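Local coordinates for protein alcohol dehydrogenase, zinc-containing (Thermotoga maritima, PDB 1VJ0) that probably acts as a zinc-dependent oxidoreductase of the medium-chain alcohol dehydrogenase family, binding two zinc ions per chain, at residues L97-P100 with G101-I104; V306-V310 with Y311-V315; V333-V336 with S337-R341. All coordinates share one frame; numbering follows the deposited sequence.

Interaction 1. Residues L97-P100 with G101-I104; sequences LLKP and GDLI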
ATOM      1  N   LEU A  97      21.420  24.792  -7.490  1.00 28.65           N
ATOM      2  CA  LEU A  97      21.649  25.553  -8.692  1.00 29.77           C
ATOM      3  C   LEU A  97      22.816  25.022  -9.521  1.00 29.14           C
ATOM      4  O   LEU A  97      23.921  24.922  -9.039  1.00 30.58           O
ATOM      5  CB  LEU A  97      21.925  27.034  -8.354  1.00 30.34           C
ATOM      6  CG  LEU A  97      20.688  27.917  -8.203  1.00 35.61           C
ATOM      7  CD1 LEU A  97      21.053  29.301  -7.592  1.00 37.27           C
ATOM      8  CD2 LEU A  97      19.976  28.096  -9.525  1.00 37.01           C
ATOM      9  N   LEU A  98      22.543  24.701 -10.777  1.00 28.88           N
ATOM     10  CA  LEU A  98      23.552  24.236 -11.714  1.00 28.34           C
ATOM     11  C   LEU A  98      24.406  25.426 -12.128  1.00 29.89           C
ATOM     12  O   LEU A  98      23.883  26.569 -12.295  1.00 29.44           O
ATOM     13  CB  LEU A  98      22.884  23.618 -12.963  1.00 28.69           C
ATOM     14  CG  LEU A  98      22.002  22.371 -12.725  1.00 29.57           C
ATOM     15  CD1 LEU A  98      21.554  21.755 -14.065  1.00 30.84           C
ATOM     16  CD2 LEU A  98      22.672  21.324 -11.884  1.00 33.78           C
ATOM     17  N   LYS A  99      25.711  25.153 -12.277  1.00 29.77           N
ATOM     18  CA  LYS A  99      26.673  26.090 -12.789  1.00 29.68           C
ATOM     19  C   LYS A  99      27.594  25.412 -13.807  1.00 28.35           C
ATOM     20  O   LYS A  99      27.707  24.176 -13.808  1.00 29.02           O
ATOM     21  CB  LYS A  99      27.474  26.689 -11.621  1.00 30.21           C
ATOM     22  CG  LYS A  99      28.132  25.691 -10.749  1.00 31.08           C
ATOM     23  CD  LYS A  99      29.013  26.348  -9.647  1.00 33.32           C
ATOM     24  CE  LYS A  99      29.790  25.259  -8.831  1.00 34.47           C
ATOM     25  NZ  LYS A  99      28.947  24.073  -8.471  1.00 34.49           N
ATOM     26  N   PRO A 100      28.221  26.193 -14.690  1.00 27.44           N
ATOM     27  CA  PRO A 100      29.150  25.632 -15.692  1.00 27.35           C
ATOM     28  C   PRO A 100      30.200  24.771 -14.996  1.00 27.31           C
ATOM     29  O   PRO A 100      30.721  25.157 -13.963  1.00 24.93           O
ATOM     30  CB  PRO A 100      29.790  26.872 -16.339  1.00 27.18           C
ATOM     31  CG  PRO A 100      28.774  27.971 -16.120  1.00 27.35           C
ATOM     32  CD  PRO A 100      28.081  27.650 -14.816  1.00 27.66           C
ATOM     33  N   GLY A 101      30.462  23.596 -15.514  1.00 28.12           N
ATOM     34  CA  GLY A 101      31.420  22.707 -14.854  1.00 28.12           C
ATOM     35  C   GLY A 101      30.784  21.607 -14.006  1.00 27.69           C
ATOM     36  O   GLY A 101      31.461  20.607 -13.700  1.00 27.92           O
ATOM     37  N   ASP A 102      29.529  21.776 -13.567  1.00 26.66           N
ATOM     38  CA  ASP A 102      28.847  20.708 -12.838  1.00 26.12           C
ATOM     39  C   ASP A 102      28.705  19.434 -13.660  1.00 26.42           C
ATOM     40  O   ASP A 102      28.411  19.489 -14.855  1.00 24.22           O
ATOM     41  CB  ASP A 102      27.446  21.122 -12.389  1.00 26.02           C
ATOM     42  CG  ASP A 102      27.465  22.153 -11.263  1.00 28.97           C
ATOM     43  OD1 ASP A 102      28.501  22.338 -10.601  1.00 28.58           O
ATOM     44  OD2 ASP A 102      26.472  22.845 -10.980  1.00 30.80           O
ATOM     45  N   LEU A 103      28.862  18.286 -12.999  1.00 25.88           N
ATOM     46  CA  LEU A 103      28.586  16.983 -13.621  1.00 26.29           C
ATOM     47  C   LEU A 103      27.168  16.663 -13.305  1.00 26.36           C
ATOM     48  O   LEU A 103      26.709  16.891 -12.174  1.00 27.33           O
ATOM     49  CB  LEU A 103      29.526  15.890 -13.108  1.00 25.97           C
ATOM     50  CG  LEU A 103      31.023  16.168 -13.308  1.00 27.93           C
ATOM     51  CD1 LEU A 103      31.871  15.121 -12.643  1.00 30.26           C
ATOM     52  CD2 LEU A 103      31.390  16.262 -14.781  1.00 28.34           C
ATOM     53  N   ILE A 104      26.456  16.162 -14.308  1.00 26.74           N
ATOM     54  CA  ILE A 104      25.063  15.807 -14.161  1.00 27.46           C
ATOM     55  C   ILE A 104      24.677  14.539 -14.880  1.00 27.46           C
ATOM     56  O   ILE A 104      25.325  14.109 -15.849  1.00 26.98           O
ATOM     57  CB  ILE A 104      24.150  16.986 -14.644  1.00 28.51           C
ATOM     58  CG1 ILE A 104      24.296  17.248 -16.156  1.00 27.45           C
ATOM     59  CG2 ILE A 104      24.448  18.202 -13.830  1.00 27.14           C
ATOM     60  CD1 ILE A 104      23.162  18.158 -16.737  1.00 28.42           C
TER
HETATM   61  O   HOH W   1      26.088  23.567  -8.454  1.00 36.78           O
HETATM   62  O   HOH W   2      31.182  23.447 -11.073  1.00 47.11           O
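K99 and D102 clasp each other across a type II beta turn, K99 to D102, that leads into strand 103-106 of the GroES-like domain. The turn is closed by D102 N, which donates to K99 O at 3.0 Å, and G101 takes the positive-phi corner (phi 100°), where a CB would collide with P100 O. The two side chains cross at about a right angle. K99 CG sits between its own backbone N and carbonyl carbon (chi1 55°), which takes CG past both carboxylate oxygens, and a bend at the last torsion brings K99 NZ to D102 OD1 at 2.8 Å, on the syn lone pair, in a salt bridge. The other oxygen, D102 OD2, is met from above the carboxylate plane by K99 N at 2.8 Å. Each branch of the carboxylate thus has its own grip on the same residue, which should hold it against rotation. The buried L98 and I104 meet through L98 CD2 and I104 CG2 at 4.1 Å, the side chains again nearly perpendicular, and both also touch V161 of strand 161-164. A water accepts from K99 NZ and donates both to D102 OD2 and, at 2.6 Å, to L97 O.

Interaction 2. Residues V306-V310 with Y311-V315; sequences VPFKV and YEWLV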
ATOM      1  N   VAL A 306       0.833 -15.499 -26.636  1.00 28.72           N
ATOM      2  CA  VAL A 306       1.218 -16.757 -25.985  1.00 30.40           C
ATOM      3  C   VAL A 306      -0.012 -17.405 -25.373  1.00 30.12           C
ATOM      4  O   VAL A 306      -0.946 -16.708 -24.987  1.00 31.19           O
ATOM      5  CB  VAL A 306       2.290 -16.561 -24.870  1.00 31.36           C
ATOM      6  CG1 VAL A 306       3.584 -16.034 -25.498  1.00 34.89           C
ATOM      7  CG2 VAL A 306       1.805 -15.657 -23.776  1.00 31.79           C
ATOM      8  N   PRO A 307      -0.023 -18.729 -25.316  1.00 30.08           N
ATOM      9  CA  PRO A 307      -1.145 -19.477 -24.743  1.00 29.24           C
ATOM     10  C   PRO A 307      -1.136 -19.357 -23.226  1.00 29.59           C
ATOM     11  O   PRO A 307      -0.298 -19.941 -22.549  1.00 29.61           O
ATOM     12  CB  PRO A 307      -0.908 -20.932 -25.218  1.00 29.80           C
ATOM     13  CG  PRO A 307       0.525 -20.994 -25.627  1.00 30.38           C
ATOM     14  CD  PRO A 307       1.030 -19.613 -25.859  1.00 29.16           C
ATOM     15  N   PHE A 308      -2.033 -18.529 -22.707  1.00 28.44           N
ATOM     16  CA  PHE A 308      -2.062 -18.250 -21.290  1.00 28.11           C
ATOM     17  C   PHE A 308      -3.135 -19.047 -20.607  1.00 27.66           C
ATOM     18  O   PHE A 308      -4.283 -19.006 -21.018  1.00 26.24           O
ATOM     19  CB  PHE A 308      -2.333 -16.774 -21.081  1.00 30.57           C
ATOM     20  CG  PHE A 308      -2.038 -16.304 -19.697  1.00 30.70           C
ATOM     21  CD1 PHE A 308      -3.000 -16.411 -18.697  1.00 30.76           C
ATOM     22  CD2 PHE A 308      -0.832 -15.719 -19.405  1.00 35.12           C
ATOM     23  CE1 PHE A 308      -2.746 -15.956 -17.430  1.00 35.53           C
ATOM     24  CE2 PHE A 308      -0.563 -15.257 -18.142  1.00 37.30           C
ATOM     25  CZ  PHE A 308      -1.544 -15.392 -17.122  1.00 35.62           C
ATOM     26  N   LYS A 309      -2.748 -19.760 -19.536  1.00 27.07           N
ATOM     27  CA  LYS A 309      -3.669 -20.564 -18.763  1.00 27.49           C
ATOM     28  C   LYS A 309      -4.253 -19.734 -17.610  1.00 27.11           C
ATOM     29  O   LYS A 309      -3.656 -19.597 -16.546  1.00 25.29           O
ATOM     30  CB  LYS A 309      -2.946 -21.766 -18.182  1.00 28.49           C
ATOM     31  CG  LYS A 309      -2.390 -22.697 -19.220  1.00 30.11           C
ATOM     32  CD  LYS A 309      -1.823 -23.943 -18.595  1.00 31.74           C
ATOM     33  CE  LYS A 309      -1.207 -24.787 -19.741  1.00 36.97           C
ATOM     34  NZ  LYS A 309      -0.557 -26.032 -19.231  1.00 41.69           N
ATOM     35  N   VAL A 310      -5.444 -19.210 -17.835  1.00 25.89           N
ATOM     36  CA  VAL A 310      -6.026 -18.268 -16.899  1.00 26.73           C
ATOM     37  C   VAL A 310      -6.324 -18.882 -15.531  1.00 25.99           C
ATOM     38  O   VAL A 310      -6.048 -18.266 -14.524  1.00 25.54           O
ATOM     39  CB  VAL A 310      -7.293 -17.641 -17.463  1.00 27.23           C
ATOM     40  CG1 VAL A 310      -7.981 -16.736 -16.408  1.00 28.04           C
ATOM     41  CG2 VAL A 310      -6.952 -16.905 -18.762  1.00 28.85           C
ATOM     42  N   TYR A 311      -6.937 -20.054 -15.477  1.00 26.30           N
ATOM     43  CA  TYR A 311      -7.256 -20.632 -14.183  1.00 26.89           C
ATOM     44  C   TYR A 311      -6.014 -20.961 -13.351  1.00 28.07           C
ATOM     45  O   TYR A 311      -5.913 -20.568 -12.178  1.00 26.31           O
ATOM     46  CB  TYR A 311      -8.090 -21.889 -14.346  1.00 27.69           C
ATOM     47  CG  TYR A 311      -8.488 -22.519 -13.053  1.00 28.50           C
ATOM     48  CD1 TYR A 311      -9.454 -21.924 -12.264  1.00 27.45           C
ATOM     49  CD2 TYR A 311      -7.942 -23.740 -12.635  1.00 29.03           C
ATOM     50  CE1 TYR A 311      -9.872 -22.494 -11.090  1.00 29.18           C
ATOM     51  CE2 TYR A 311      -8.360 -24.335 -11.422  1.00 28.29           C
ATOM     52  CZ  TYR A 311      -9.331 -23.677 -10.664  1.00 29.65           C
ATOM     53  OH  TYR A 311      -9.825 -24.171  -9.471  1.00 30.16           O
ATOM     54  N   GLU A 312      -5.097 -21.693 -13.986  1.00 27.70           N
ATOM     55  CA  GLU A 312      -3.913 -22.240 -13.351  1.00 28.28           C
ATOM     56  C   GLU A 312      -2.914 -21.183 -13.004  1.00 28.99           C
ATOM     57  O   GLU A 312      -2.277 -21.266 -11.966  1.00 28.68           O
ATOM     58  CB  GLU A 312      -3.214 -23.240 -14.299  1.00 28.68           C
ATOM     59  CG  GLU A 312      -4.035 -24.466 -14.598  1.00 27.81           C
ATOM     60  CD  GLU A 312      -4.877 -24.372 -15.854  1.00 32.11           C
ATOM     61  OE1 GLU A 312      -5.240 -23.288 -16.344  1.00 28.11           O
ATOM     62  OE2 GLU A 312      -5.165 -25.435 -16.412  1.00 32.45           O
ATOM     63  N   TRP A 313      -2.748 -20.184 -13.872  1.00 29.48           N
ATOM     64  CA  TRP A 313      -1.715 -19.175 -13.651  1.00 29.74           C
ATOM     65  C   TRP A 313      -2.161 -17.911 -12.979  1.00 29.45           C
ATOM     66  O   TRP A 313      -1.332 -17.284 -12.360  1.00 28.79           O
ATOM     67  CB  TRP A 313      -0.999 -18.792 -14.944  1.00 31.06           C
ATOM     68  CG  TRP A 313      -0.363 -19.933 -15.555  1.00 31.39           C
ATOM     69  CD1 TRP A 313      -0.137 -21.148 -14.984  1.00 32.90           C
ATOM     70  CD2 TRP A 313       0.147 -20.013 -16.890  1.00 33.78           C
ATOM     71  NE1 TRP A 313       0.477 -21.972 -15.889  1.00 34.35           N
ATOM     72  CE2 TRP A 313       0.656 -21.301 -17.064  1.00 31.77           C
ATOM     73  CE3 TRP A 313       0.243 -19.111 -17.949  1.00 33.51           C
ATOM     74  CZ2 TRP A 313       1.228 -21.736 -18.259  1.00 35.35           C
ATOM     75  CZ3 TRP A 313       0.817 -19.573 -19.165  1.00 32.65           C
ATOM     76  CH2 TRP A 313       1.298 -20.849 -19.279  1.00 31.23           C
ATOM     77  N   LEU A 314      -3.430 -17.524 -13.137  1.00 28.50           N
ATOM     78  CA  LEU A 314      -3.951 -16.342 -12.462  1.00 28.94           C
ATOM     79  C   LEU A 314      -4.849 -16.650 -11.302  1.00 27.04           C
ATOM     80  O   LEU A 314      -4.510 -16.286 -10.203  1.00 27.81           O
ATOM     81  CB  LEU A 314      -4.748 -15.439 -13.381  1.00 28.50           C
ATOM     82  CG  LEU A 314      -4.034 -14.343 -14.111  1.00 30.59           C
ATOM     83  CD1 LEU A 314      -5.072 -13.676 -15.069  1.00 32.94           C
ATOM     84  CD2 LEU A 314      -3.388 -13.331 -13.211  1.00 31.85           C
ATOM     85  N   VAL A 315      -5.981 -17.300 -11.547  1.00 26.92           N
ATOM     86  CA  VAL A 315      -7.039 -17.418 -10.513  1.00 27.21           C
ATOM     87  C   VAL A 315      -6.614 -18.334  -9.355  1.00 28.77           C
ATOM     88  O   VAL A 315      -6.539 -17.928  -8.142  1.00 26.05           O
ATOM     89  CB  VAL A 315      -8.363 -17.863 -11.149  1.00 27.63           C
ATOM     90  CG1 VAL A 315      -9.463 -18.077 -10.087  1.00 27.52           C
ATOM     91  CG2 VAL A 315      -8.776 -16.885 -12.220  1.00 28.86           C
TER
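A strand-to-helix junction at the subunit interface brings W313 back against F308 and K309: strand 306-308 pairs antiparallel with a strand of the second subunit, and K309 is the N-cap residue of the short helix that follows. The indole points its six-membered edge at the face of the F308 ring in a T-shaped stack, planes at 82° and centroids 5.2 Å apart, with W313 CE3 poised above the ring centre. L314 CG comes in at the edge of the same phenyl ring, 3.9 Å from F308 CE1. One indole face is covered by K309: its CB makes a CH-pi contact 3.9 Å from the centroid of the five-membered ring of W313, and the chain, extended beyond CG, carries K309 CD past W313 CZ2 at 3.8 Å. In the backbone, W313 N donates to K309 O at 2.9 Å, in the first turn of the helix. One residue on, V310 O accepts from both L314 N and V315 N, the latter at 3.1 Å in a pi-type turn. Without the indole, as with an alanine here, the F308 face and the K309 methylenes would probably lose their cover and E286 the bond it receives from W313 NE1. The indole therefore serves two chemistries at once, its carbon surface packing on strand and N-cap while its N-H is spent on a carboxylate of helix 280-287.

Interaction 3. Residues V333-V336 with S337-R341; sequences VKTV and SITSR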
ATOM      1  N   VAL A 333      15.886   8.712  -9.528  1.00 28.94           N
ATOM      2  CA  VAL A 333      16.630   9.097  -8.351  1.00 29.17           C
ATOM      3  C   VAL A 333      17.017   7.852  -7.533  1.00 28.49           C
ATOM      4  O   VAL A 333      18.164   7.696  -7.080  1.00 27.35           O
ATOM      5  CB  VAL A 333      15.736  10.077  -7.525  1.00 30.03           C
ATOM      6  CG1 VAL A 333      16.145  10.140  -6.072  1.00 34.10           C
ATOM      7  CG2 VAL A 333      15.709  11.425  -8.166  1.00 31.84           C
ATOM      8  N   LYS A 334      16.071   6.947  -7.345  1.00 28.92           N
ATOM      9  CA  LYS A 334      16.357   5.762  -6.539  1.00 29.31           C
ATOM     10  C   LYS A 334      17.335   4.816  -7.225  1.00 28.13           C
ATOM     11  O   LYS A 334      18.138   4.126  -6.582  1.00 26.60           O
ATOM     12  CB  LYS A 334      15.060   5.056  -6.156  1.00 30.25           C
ATOM     13  CG  LYS A 334      14.110   5.948  -5.413  1.00 32.06           C
ATOM     14  CD  LYS A 334      12.729   5.333  -5.212  1.00 30.48           C
ATOM     15  CE  LYS A 334      11.784   6.386  -4.608  1.00 36.95           C
ATOM     16  NZ  LYS A 334      10.292   6.025  -4.602  1.00 37.45           N
ATOM     17  N   THR A 335      17.275   4.774  -8.547  1.00 27.60           N
ATOM     18  CA  THR A 335      18.236   3.970  -9.335  1.00 27.26           C
ATOM     19  C   THR A 335      19.646   4.549  -9.216  1.00 27.56           C
ATOM     20  O   THR A 335      20.615   3.809  -9.044  1.00 28.36           O
ATOM     21  CB  THR A 335      17.803   3.943 -10.803  1.00 27.19           C
ATOM     22  OG1 THR A 335      16.546   3.249 -10.904  1.00 29.23           O
ATOM     23  CG2 THR A 335      18.792   3.178 -11.674  1.00 25.31           C
ATOM     24  N   VAL A 336      19.772   5.865  -9.328  1.00 27.28           N
ATOM     25  CA  VAL A 336      21.051   6.500  -9.141  1.00 27.76           C
ATOM     26  C   VAL A 336      21.588   6.176  -7.742  1.00 27.19           C
ATOM     27  O   VAL A 336      22.766   5.840  -7.614  1.00 26.75           O
ATOM     28  CB  VAL A 336      20.957   8.033  -9.385  1.00 28.60           C
ATOM     29  CG1 VAL A 336      22.186   8.762  -8.906  1.00 30.70           C
ATOM     30  CG2 VAL A 336      20.672   8.312 -10.844  1.00 30.76           C
ATOM     31  N   SER A 337      20.744   6.208  -6.703  1.00 26.41           N
ATOM     32  CA  SER A 337      21.238   5.878  -5.334  1.00 27.84           C
ATOM     33  C   SER A 337      21.754   4.434  -5.226  1.00 27.05           C
ATOM     34  O   SER A 337      22.866   4.195  -4.719  1.00 25.88           O
ATOM     35  CB  SER A 337      20.177   6.190  -4.264  1.00 28.80           C
ATOM     36  OG  SER A 337      20.626   5.806  -2.958  1.00 35.35           O
ATOM     37  N   ILE A 338      20.970   3.472  -5.713  1.00 26.62           N
ATOM     38  CA  ILE A 338      21.414   2.066  -5.671  1.00 27.18           C
ATOM     39  C   ILE A 338      22.693   1.874  -6.479  1.00 25.65           C
ATOM     40  O   ILE A 338      23.653   1.215  -6.047  1.00 25.63           O
ATOM     41  CB  ILE A 338      20.304   1.136  -6.166  1.00 26.59           C
ATOM     42  CG1 ILE A 338      19.151   1.102  -5.156  1.00 29.11           C
ATOM     43  CG2 ILE A 338      20.809  -0.292  -6.351  1.00 27.23           C
ATOM     44  CD1 ILE A 338      17.828   0.506  -5.796  1.00 31.38           C
ATOM     45  N   THR A 339      22.696   2.451  -7.671  1.00 26.37           N
ATOM     46  CA  THR A 339      23.811   2.314  -8.579  1.00 27.14           C
ATOM     47  C   THR A 339      25.117   2.825  -7.917  1.00 28.38           C
ATOM     48  O   THR A 339      26.168   2.190  -8.004  1.00 27.21           O
ATOM     49  CB  THR A 339      23.497   3.021  -9.894  1.00 27.58           C
ATOM     50  OG1 THR A 339      22.413   2.352 -10.552  1.00 28.26           O
ATOM     51  CG2 THR A 339      24.676   2.911 -10.860  1.00 27.83           C
ATOM     52  N   SER A 340      25.005   3.953  -7.213  1.00 29.19           N
ATOM     53  CA  SER A 340      26.137   4.641  -6.611  1.00 29.30           C
ATOM     54  C   SER A 340      26.804   3.805  -5.509  1.00 28.98           C
ATOM     55  O   SER A 340      27.962   4.020  -5.216  1.00 29.11           O
ATOM     56  CB  SER A 340      25.684   5.993  -6.058  1.00 29.25           C
ATOM     57  OG  SER A 340      24.987   5.781  -4.835  1.00 29.97           O
ATOM     58  N   ARG A 341      26.078   2.865  -4.913  1.00 29.26           N
ATOM     59  CA  ARG A 341      26.675   1.916  -3.990  1.00 30.45           C
ATOM     60  C   ARG A 341      27.188   0.659  -4.683  1.00 28.04           C
ATOM     61  O   ARG A 341      27.646  -0.240  -4.019  1.00 26.93           O
ATOM     62  CB  ARG A 341      25.699   1.502  -2.920  1.00 30.58           C
ATOM     63  CG  ARG A 341      25.151   2.650  -2.058  1.00 35.41           C
ATOM     64  CD  ARG A 341      24.202   2.165  -0.940  1.00 37.81           C
ATOM     65  NE  ARG A 341      22.832   1.863  -1.410  1.00 45.71           N
ATOM     66  CZ  ARG A 341      22.225   0.661  -1.333  1.00 46.82           C
ATOM     67  NH1 ARG A 341      22.842  -0.433  -0.848  1.00 49.30           N
ATOM     68  NH2 ARG A 341      20.975   0.554  -1.804  1.00 47.25           N
TER
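From V333 to S340 the backbone keeps regular alpha-helical i to i+4 bonding, with V333 O, K334 O, T335 O and V336 O accepting in turn from S337 N, I338 N, T339 N and S340 N. T335 and T339 meet on one side of this helix. T339 OG1 lies beside its own backbone N (chi1 -66°) and turns back to donate to T335 O at 2.8 Å. T335 O also takes T339 N at 2.8 Å, the two donors reaching it from opposite faces of its plane, with the hydroxyl 41° out of it. T335 CG2 stands 3.9 Å from T339 OG1, while T335 OG1 is bound to H331 O one turn earlier. I338 CG1 rests against K334 O at 3.5 Å. Toward the end of the helix S340 OG, held between its backbone N and carbonyl carbon (chi1 77°), folds back to donate to S337 O at 2.7 Å. S337 OG instead bonds E221 of the third subunit. Threonine and serine hydroxyls returned to carbonyls three or four residues back are a familiar feature of alpha-helices, and here they give the hydroxyls of T335 and T339 acceptors within their own helix, on the side that packs on helix 170-188. This face of helix 329-340 lies against the helix that carries C178, a zinc ligand whose side chain is about 9 Å from that of T335.

All three contacts are local and follow one another along the chain in series, none nested in or crossing another. Interaction 1 comes first, closing the loop between strands 78-86 and 103-106 in the GroES-like domain. Interaction 2 follows in the part of the chain with the parallel, Rossmann-type sheet, where it turns the chain from strand 306-308 into helix 310-315 beside the second subunit; its centre is about 51 Å from that of interaction 1, across the chain's centre. After strand 320-323, the chain reaches interaction 3 in helix 329-340, which packs on helices 170-188 and 206-217 and meets the third subunit. Its nearest atoms are about 8 Å from interaction 1 but about 25 Å from interaction 2.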